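Local coordinates for protein esterase (Staphylococcus aureus subsp. aureus USA300_TCH1516, PDB 3D7R) that is a putative esterase of the alpha/beta hydrolase fold that probably hydrolyses carboxylic ester bonds, its natural substrate being unidentified, at residues Thr123-Tyr128 against Lys309-Ile314; Lys97-Ile102 against Lys316-Asp321. All coordinates share one frame; numbering follows the deposited sequence.

Interaction 1. Residues Thr123-Tyr128 against Lys309-Ile314. With DMS (dimethyl sulfoxide), chain F.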
ATOM      1  N   THR A 123      12.385   8.160   2.687  1.00  7.87           N
ATOM      2  CA  THR A 123      13.725   8.112   2.105  1.00  8.08           C
ATOM      3  C   THR A 123      14.733   8.784   3.043  1.00  8.71           C
ATOM      4  O   THR A 123      15.769   8.219   3.369  1.00  8.76           O
ATOM      5  CB  THR A 123      13.778   8.825   0.723  1.00  7.70           C
ATOM      6  OG1 THR A 123      12.803   8.251  -0.154  1.00  7.63           O
ATOM      7  CG2 THR A 123      15.198   8.717   0.076  1.00  8.23           C
ATOM      8  N   LEU A 124      14.421  10.004   3.468  1.00  9.20           N
ATOM      9  CA  LEU A 124      15.321  10.775   4.309  1.00 10.25           C
ATOM     10  C   LEU A 124      15.500  10.161   5.697  1.00 10.90           C
ATOM     11  O   LEU A 124      16.588  10.275   6.281  1.00 10.20           O
ATOM     12  CB  LEU A 124      14.847  12.233   4.411  1.00 10.59           C
ATOM     13  CG  LEU A 124      15.428  13.207   3.366  1.00 12.51           C
ATOM     14  CD1 LEU A 124      15.027  12.853   1.944  1.00 12.29           C
ATOM     15  CD2 LEU A 124      14.997  14.640   3.700  1.00 13.45           C
ATOM     16  N   SER A 125      14.453   9.505   6.221  1.00 10.68           N
ATOM     17  CA  SER A 125      14.552   8.851   7.545  1.00 12.05           C
ATOM     18  C   SER A 125      15.241   7.493   7.555  1.00 11.56           C
ATOM     19  O   SER A 125      15.978   7.169   8.492  1.00 12.39           O
ATOM     20  CB  SER A 125      13.168   8.720   8.197  1.00 12.45           C
ATOM     21  OG  SER A 125      12.558   9.994   8.289  1.00 16.28           O
ATOM     22  N   THR A 126      14.980   6.675   6.541  1.00 11.16           N
ATOM     23  CA  THR A 126      15.520   5.317   6.505  1.00 10.69           C
ATOM     24  C   THR A 126      16.876   5.242   5.798  1.00 11.28           C
ATOM     25  O   THR A 126      17.674   4.331   6.066  1.00 10.32           O
ATOM     26  CB  THR A 126      14.563   4.351   5.784  1.00 10.94           C
ATOM     27  OG1 THR A 126      14.430   4.757   4.419  1.00 10.62           O
ATOM     28  CG2 THR A 126      13.165   4.365   6.460  1.00 10.89           C
ATOM     29  N   LEU A 127      17.120   6.188   4.890  1.00 10.01           N
ATOM     30  CA  LEU A 127      18.263   6.121   3.975  1.00  9.95           C
ATOM     31  C   LEU A 127      18.308   4.837   3.152  1.00  9.08           C
ATOM     32  O   LEU A 127      19.385   4.360   2.800  1.00  8.77           O
ATOM     33  CB  LEU A 127      19.589   6.352   4.724  1.00  9.99           C
ATOM     34  CG  LEU A 127      19.657   7.686   5.463  1.00 11.53           C
ATOM     35  CD1 LEU A 127      21.003   7.830   6.166  1.00 14.26           C
ATOM     36  CD2 LEU A 127      19.410   8.842   4.478  1.00 12.30           C
ATOM     37  N   TYR A 128      17.129   4.288   2.854  1.00  8.44           N
ATOM     38  CA  TYR A 128      16.948   3.340   1.764  1.00  8.13           C
ATOM     39  C   TYR A 128      16.564   4.120   0.502  1.00  8.60           C
ATOM     40  O   TYR A 128      16.019   5.218   0.598  1.00  7.87           O
ATOM     41  CB  TYR A 128      15.800   2.377   2.079  1.00  8.86           C
ATOM     42  CG  TYR A 128      16.110   1.291   3.094  1.00  7.96           C
ATOM     43  CD1 TYR A 128      16.746   1.586   4.307  1.00  8.96           C
ATOM     44  CD2 TYR A 128      15.739  -0.024   2.850  1.00  7.60           C
ATOM     45  CE1 TYR A 128      17.009   0.581   5.244  1.00 10.03           C
ATOM     46  CE2 TYR A 128      16.005  -1.046   3.781  1.00  8.40           C
ATOM     47  CZ  TYR A 128      16.639  -0.732   4.963  1.00 10.08           C
ATOM     48  OH  TYR A 128      16.902  -1.732   5.872  1.00 11.67           O
ATOM     49  N   LYS A 309       5.798  10.285  13.987  1.00 12.29           N
ATOM     50  CA  LYS A 309       6.074   9.197  14.925  1.00 12.38           C
ATOM     51  C   LYS A 309       6.072   7.835  14.223  1.00 11.46           C
ATOM     52  O   LYS A 309       6.941   7.015  14.495  1.00 10.90           O
ATOM     53  CB  LYS A 309       5.072   9.198  16.090  1.00 12.99           C
ATOM     54  CG  LYS A 309       5.371   8.166  17.175  1.00 14.73           C
ATOM     55  CD  LYS A 309       4.276   8.108  18.256  1.00 16.04           C
ATOM     56  CE  LYS A 309       4.681   7.092  19.327  1.00 18.08           C
ATOM     57  NZ  LYS A 309       3.715   7.064  20.454  1.00 22.75           N
ATOM     58  N   ALA A 310       5.123   7.602  13.312  1.00 10.40           N
ATOM     59  CA  ALA A 310       5.069   6.335  12.562  1.00 10.22           C
ATOM     60  C   ALA A 310       6.302   6.182  11.682  1.00 10.34           C
ATOM     61  O   ALA A 310       6.862   5.103  11.564  1.00 10.94           O
ATOM     62  CB  ALA A 310       3.805   6.247  11.716  1.00 10.47           C
ATOM     63  N   ILE A 311       6.697   7.266  11.038  1.00 10.48           N
ATOM     64  CA  ILE A 311       7.890   7.261  10.187  1.00 11.15           C
ATOM     65  C   ILE A 311       9.137   6.941  11.006  1.00 10.96           C
ATOM     66  O   ILE A 311       9.967   6.137  10.566  1.00 11.24           O
ATOM     67  CB  ILE A 311       8.030   8.578   9.388  1.00 11.22           C
ATOM     68  CG1 ILE A 311       6.955   8.621   8.293  1.00 12.63           C
ATOM     69  CG2 ILE A 311       9.425   8.700   8.751  1.00 12.08           C
ATOM     70  CD1 ILE A 311       6.611  10.026   7.822  1.00 14.51           C
ATOM     71  N   LYS A 312       9.252   7.527  12.204  1.00 10.86           N
ATOM     72  CA  LYS A 312      10.383   7.214  13.086  1.00 11.09           C
ATOM     73  C   LYS A 312      10.369   5.736  13.489  1.00 10.27           C
ATOM     74  O   LYS A 312      11.431   5.121  13.597  1.00 10.01           O
ATOM     75  CB  LYS A 312      10.402   8.092  14.337  1.00 11.08           C
ATOM     76  CG  LYS A 312      10.750   9.542  14.081  1.00 16.67           C
ATOM     77  CD  LYS A 312      10.825  10.342  15.412  1.00 21.81           C
ATOM     78  CE  LYS A 312      10.598  11.846  15.189  1.00 25.50           C
ATOM     79  NZ  LYS A 312      11.873  12.623  15.058  1.00 28.25           N
ATOM     80  N   GLN A 313       9.183   5.178  13.721  1.00  9.03           N
ATOM     81  CA  GLN A 313       9.055   3.754  14.039  1.00  9.12           C
ATOM     82  C   GLN A 313       9.482   2.844  12.877  1.00  8.92           C
ATOM     83  O   GLN A 313      10.094   1.785  13.095  1.00  9.25           O
ATOM     84  CB  GLN A 313       7.630   3.426  14.477  1.00  8.76           C
ATOM     85  CG  GLN A 313       7.317   3.979  15.889  1.00  9.57           C
ATOM     86  CD  GLN A 313       5.846   4.011  16.199  1.00 10.32           C
ATOM     87  OE1 GLN A 313       5.003   4.152  15.306  1.00 11.86           O
ATOM     88  NE2 GLN A 313       5.520   3.872  17.480  1.00  8.56           N
ATOM     89  N   ILE A 314       9.124   3.237  11.654  1.00  8.81           N
ATOM     90  CA  ILE A 314       9.643   2.572  10.451  1.00  8.41           C
ATOM     91  C   ILE A 314      11.175   2.616  10.440  1.00  9.43           C
ATOM     92  O   ILE A 314      11.816   1.569  10.315  1.00  9.99           O
ATOM     93  CB  ILE A 314       9.058   3.186   9.160  1.00  8.67           C
ATOM     94  CG1 ILE A 314       7.538   2.927   9.106  1.00  7.71           C
ATOM     95  CG2 ILE A 314       9.768   2.597   7.905  1.00  8.07           C
ATOM     96  CD1 ILE A 314       6.815   3.585   7.946  1.00  7.30           C
TER
HETATM   97  S   DMS F1400       1.795   2.907  18.677  1.00 23.52           S
HETATM   98  O   DMS F1400       3.269   3.863  18.915  1.00 24.40           O
HETATM   99  C1  DMS F1400       1.586   1.869  20.146  1.00 25.31           C
HETATM  100  C2  DMS F1400       0.409   4.036  18.904  1.00 23.35           C
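Ser125 and Ile311 make the closer of two small touches between the end of helix 113-126 and helix 305-318, the two segments burying 123 Å² in all. The methyl CG2 of Ile311 lies 3.4 Å from Ser125 OG and 3.8 Å from Ser125 CB. With CG1 of Ile311 set beside the backbone N (chi1 -72°), CG2 is left anti to that nitrogen, where it can reach the serine. One residue on in the first segment and about one turn on in the second, Thr126 CG2 faces Ile314 CG2 at 4.1 Å, methyl against methyl. The rotation of Thr126 is fixed by its hydroxyl: OG1 bonds to the carbonyl of Ile122 and accepts the backbone N-H of Tyr128 (3.2 Å, 169°), forming an ST turn where the chain leaves the helix, Leu127 departing with positive phi. Thr126, Ile311 and Ile314 are buried and form the packed part. The outer side is looser. Ser125 is exposed, although its OG bonds back to Lys121 O, and beyond the second helix Gln313 NE2 donates to the oxygen O of a dimethyl sulfoxide, probably from the crystallisation liquor (2.7 Å, 154°); Gln313 OE1 bonds to Tyr292 OH. Both helices lean on the central sheet, helix 113-126 through Thr126 on Ile99 of strand 98-102, and helix 305-318 through Ala310 and Ile314 on Phe262 of strand 259-264.

Interaction 2. Residues Lys97-Ile102 against Lys316-Asp321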
ATOM      1  N   LYS A  97      20.393  -0.304  -0.206  1.00 12.57           N
ATOM      2  CA  LYS A  97      19.179  -0.955   0.289  1.00 12.60           C
ATOM      3  C   LYS A  97      17.953  -0.299  -0.348  1.00 11.51           C
ATOM      4  O   LYS A  97      17.935   0.915  -0.550  1.00 11.24           O
ATOM      5  CB  LYS A  97      19.111  -0.894   1.824  1.00 12.48           C
ATOM      6  CG  LYS A  97      20.279  -1.612   2.530  1.00 14.51           C
ATOM      7  CD  LYS A  97      20.233  -1.498   4.045  1.00 18.79           C
ATOM      8  CE  LYS A  97      20.366  -0.034   4.563  1.00 24.33           C
ATOM      9  NZ  LYS A  97      21.718   0.608   4.396  1.00 26.52           N
ATOM     10  N   LYS A  98      16.945  -1.102  -0.674  1.00 10.70           N
ATOM     11  CA  LYS A  98      15.757  -0.601  -1.375  1.00  9.88           C
ATOM     12  C   LYS A  98      14.465  -0.840  -0.601  1.00  9.46           C
ATOM     13  O   LYS A  98      14.313  -1.879   0.057  1.00  8.58           O
ATOM     14  CB  LYS A  98      15.599  -1.289  -2.740  1.00 10.12           C
ATOM     15  CG  LYS A  98      16.887  -1.542  -3.541  1.00 10.93           C
ATOM     16  CD  LYS A  98      17.394  -0.283  -4.207  1.00 11.16           C
ATOM     17  CE  LYS A  98      18.577  -0.578  -5.146  1.00  8.94           C
ATOM     18  NZ  LYS A  98      19.333   0.681  -5.385  1.00  8.34           N
ATOM     19  N   ILE A  99      13.529   0.107  -0.722  1.00  8.98           N
ATOM     20  CA  ILE A  99      12.126  -0.130  -0.346  1.00  9.59           C
ATOM     21  C   ILE A  99      11.299  -0.113  -1.637  1.00  9.32           C
ATOM     22  O   ILE A  99      11.250   0.902  -2.343  1.00  9.33           O
ATOM     23  CB  ILE A  99      11.566   0.934   0.621  1.00  9.70           C
ATOM     24  CG1 ILE A  99      12.260   0.847   1.981  1.00  9.55           C
ATOM     25  CG2 ILE A  99      10.030   0.759   0.793  1.00  9.96           C
ATOM     26  CD1 ILE A  99      12.104   2.121   2.860  1.00  9.24           C
ATOM     27  N   LEU A 100      10.699  -1.251  -1.968  1.00  8.96           N
ATOM     28  CA  LEU A 100       9.732  -1.305  -3.060  1.00  9.08           C
ATOM     29  C   LEU A 100       8.415  -0.804  -2.501  1.00  9.23           C
ATOM     30  O   LEU A 100       7.775  -1.495  -1.701  1.00  9.32           O
ATOM     31  CB  LEU A 100       9.579  -2.749  -3.588  1.00  8.79           C
ATOM     32  CG  LEU A 100       8.588  -2.973  -4.739  1.00  8.82           C
ATOM     33  CD1 LEU A 100       8.811  -1.962  -5.895  1.00  8.26           C
ATOM     34  CD2 LEU A 100       8.667  -4.412  -5.258  1.00  6.98           C
ATOM     35  N   TYR A 101       7.998   0.388  -2.917  1.00  8.80           N
ATOM     36  CA  TYR A 101       6.796   0.993  -2.341  1.00  8.08           C
ATOM     37  C   TYR A 101       5.581   0.851  -3.249  1.00  7.80           C
ATOM     38  O   TYR A 101       5.593   1.372  -4.371  1.00  8.29           O
ATOM     39  CB  TYR A 101       7.014   2.482  -1.967  1.00  7.60           C
ATOM     40  CG  TYR A 101       5.902   2.976  -1.057  1.00  9.34           C
ATOM     41  CD1 TYR A 101       6.071   3.019   0.332  1.00  8.92           C
ATOM     42  CD2 TYR A 101       4.666   3.338  -1.581  1.00  8.07           C
ATOM     43  CE1 TYR A 101       5.037   3.430   1.162  1.00  9.66           C
ATOM     44  CE2 TYR A 101       3.636   3.749  -0.764  1.00  9.50           C
ATOM     45  CZ  TYR A 101       3.825   3.784   0.602  1.00 10.88           C
ATOM     46  OH  TYR A 101       2.790   4.179   1.401  1.00 11.18           O
ATOM     47  N   ILE A 102       4.529   0.191  -2.746  1.00  7.55           N
ATOM     48  CA  ILE A 102       3.287  -0.038  -3.510  1.00  7.48           C
ATOM     49  C   ILE A 102       2.198   0.919  -2.992  1.00  7.79           C
ATOM     50  O   ILE A 102       1.650   0.723  -1.903  1.00  7.28           O
ATOM     51  CB  ILE A 102       2.809  -1.522  -3.410  1.00  7.27           C
ATOM     52  CG1 ILE A 102       3.965  -2.530  -3.677  1.00  7.58           C
ATOM     53  CG2 ILE A 102       1.616  -1.762  -4.342  1.00  7.82           C
ATOM     54  CD1 ILE A 102       4.730  -2.346  -5.026  1.00 10.95           C
ATOM     55  N   LYS A 316      13.386   3.164  12.901  1.00 13.11           N
ATOM     56  CA  LYS A 316      13.961   2.383  13.994  1.00 14.88           C
ATOM     57  C   LYS A 316      13.853   0.873  13.747  1.00 14.76           C
ATOM     58  O   LYS A 316      14.777   0.124  14.059  1.00 15.93           O
ATOM     59  CB  LYS A 316      13.300   2.760  15.322  1.00 15.98           C
ATOM     60  CG  LYS A 316      14.022   2.216  16.581  1.00 19.96           C
ATOM     61  CD  LYS A 316      13.485   0.840  16.987  1.00 26.00           C
ATOM     62  CE  LYS A 316      14.445   0.092  17.934  1.00 29.18           C
ATOM     63  NZ  LYS A 316      14.343  -1.397  17.733  1.00 30.64           N
ATOM     64  N   SER A 317      12.738   0.413  13.197  1.00 13.79           N
ATOM     65  CA  SER A 317      12.559  -1.033  13.029  1.00 13.65           C
ATOM     66  C   SER A 317      13.206  -1.603  11.752  1.00 13.80           C
ATOM     67  O   SER A 317      13.587  -2.772  11.725  1.00 14.74           O
ATOM     68  CB  SER A 317      11.083  -1.396  13.061  1.00 12.71           C
ATOM     69  OG  SER A 317      10.421  -0.759  11.994  1.00 11.86           O
ATOM     70  N   ILE A 318      13.326  -0.792  10.705  1.00 14.06           N
ATOM     71  CA  ILE A 318      13.746  -1.314   9.400  1.00 14.43           C
ATOM     72  C   ILE A 318      15.153  -1.928   9.409  1.00 15.89           C
ATOM     73  O   ILE A 318      15.444  -2.830   8.625  1.00 15.50           O
ATOM     74  CB  ILE A 318      13.573  -0.275   8.258  1.00 14.03           C
ATOM     75  CG1 ILE A 318      13.529  -0.994   6.894  1.00 12.25           C
ATOM     76  CG2 ILE A 318      14.656   0.838   8.342  1.00 12.38           C
ATOM     77  CD1 ILE A 318      12.983  -0.129   5.751  1.00  9.76           C
ATOM     78  N   ASP A 319      16.019  -1.470  10.298  1.00 17.79           N
ATOM     79  CA  ASP A 319      17.339  -2.107  10.364  1.00 20.80           C
ATOM     80  C   ASP A 319      17.536  -3.191  11.450  1.00 21.55           C
ATOM     81  O   ASP A 319      18.655  -3.684  11.616  1.00 21.83           O
ATOM     82  CB  ASP A 319      18.484  -1.081  10.330  1.00 21.38           C
ATOM     83  CG  ASP A 319      18.666  -0.438   8.944  1.00 24.15           C
ATOM     84  OD1 ASP A 319      18.679  -1.149   7.891  1.00 24.27           O
ATOM     85  OD2 ASP A 319      18.801   0.804   8.918  1.00 28.69           O
ATOM     86  N   GLU A 320      16.459  -3.582  12.147  1.00 22.36           N
ATOM     87  CA  GLU A 320      16.482  -4.747  13.062  1.00 23.77           C
ATOM     88  C   GLU A 320      17.029  -5.987  12.352  1.00 24.24           C
ATOM     89  O   GLU A 320      16.673  -6.256  11.205  1.00 23.47           O
ATOM     90  CB  GLU A 320      15.064  -5.123  13.548  1.00 24.24           C
ATOM     91  CG  GLU A 320      14.310  -4.147  14.454  1.00 26.07           C
ATOM     92  CD  GLU A 320      12.854  -4.594  14.753  1.00 27.61           C
ATOM     93  OE1 GLU A 320      12.134  -3.839  15.452  1.00 28.63           O
ATOM     94  OE2 GLU A 320      12.422  -5.692  14.311  1.00 26.92           O
ATOM     95  N   ASP A 321      17.859  -6.763  13.046  1.00 25.43           N
ATOM     96  CA  ASP A 321      18.366  -8.034  12.516  1.00 26.85           C
ATOM     97  C   ASP A 321      17.231  -9.036  12.376  1.00 27.44           C
ATOM     98  O   ASP A 321      16.492  -9.274  13.329  1.00 27.52           O
ATOM     99  CB  ASP A 321      19.445  -8.628  13.435  1.00 27.42           C
ATOM    100  CG  ASP A 321      20.683  -7.740  13.549  1.00 29.28           C
ATOM    101  OD1 ASP A 321      21.248  -7.644  14.666  1.00 32.19           O
ATOM    102  OD2 ASP A 321      21.101  -7.144  12.531  1.00 30.95           O
TER
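Ile99 and Ile318 meet through their terminal methyls, CD1 to CD1 at 3.8 Å, and Ile318 CD1 also lies 4.0 Å from Ile99 CG1. The longer branch of Ile318 leaves anti to its backbone nitrogen (chi1 -160°), which carries CD1 across to the strand. Beside this buried pair, Lys97 passes Asp319 at about a right angle. The approach is by methylene: Lys97 CE is 3.9 Å from Asp319 OD1, whereas the bends at chi3 and chi4 leave Lys97 NZ 5.0 Å from that oxygen, too far for a salt bridge, though the opposite charges may attract weakly. In the alpha/beta hydrolase fold this joins a strand inside the central sheet to the end of the last helix, 305-318. Outside the first shell, Tyr128 is a neighbour of both isoleucines and the polar partner of Asp319. Met169 and Val167 of the adjacent strand 166-171 lie against Ile99 and Ile318 respectively. Strand 98-102 is itself held by backbone hydrogen bonds of Ile99 with Glu129 and Val131, in the neighbouring strand 129-133. At the helix end, Lys195 NZ bonds to the carbonyls of Ile318 and Glu320, and Tyr197 OH reaches Ser317 OG.

In the fold
The centres of interactions 1 and 2 are about 9 Å apart, and Tyr128 joins them: it belongs to segment 123-128, yet its OH lies 2.8 Å from Asp319 OD1, a probable hydrogen bond, and its CE1 packs 3.5 Å from Lys97 CE. Both contacts use helix 305-318, interaction 1 on its middle turns and interaction 2 at its end, while helix 113-126 follows strand 98-102 in the chain. Ile99 is close to, but not in contact with, Gly170, Gly172 and Gly175, which run from the end of strand 166-171 through the turn into helix 173-187, in the place where this fold carries its nucleophile elbow. A bound sodium ion, about 13 Å from the Ile99 side chain, is too far to take part in the Ile99 contact.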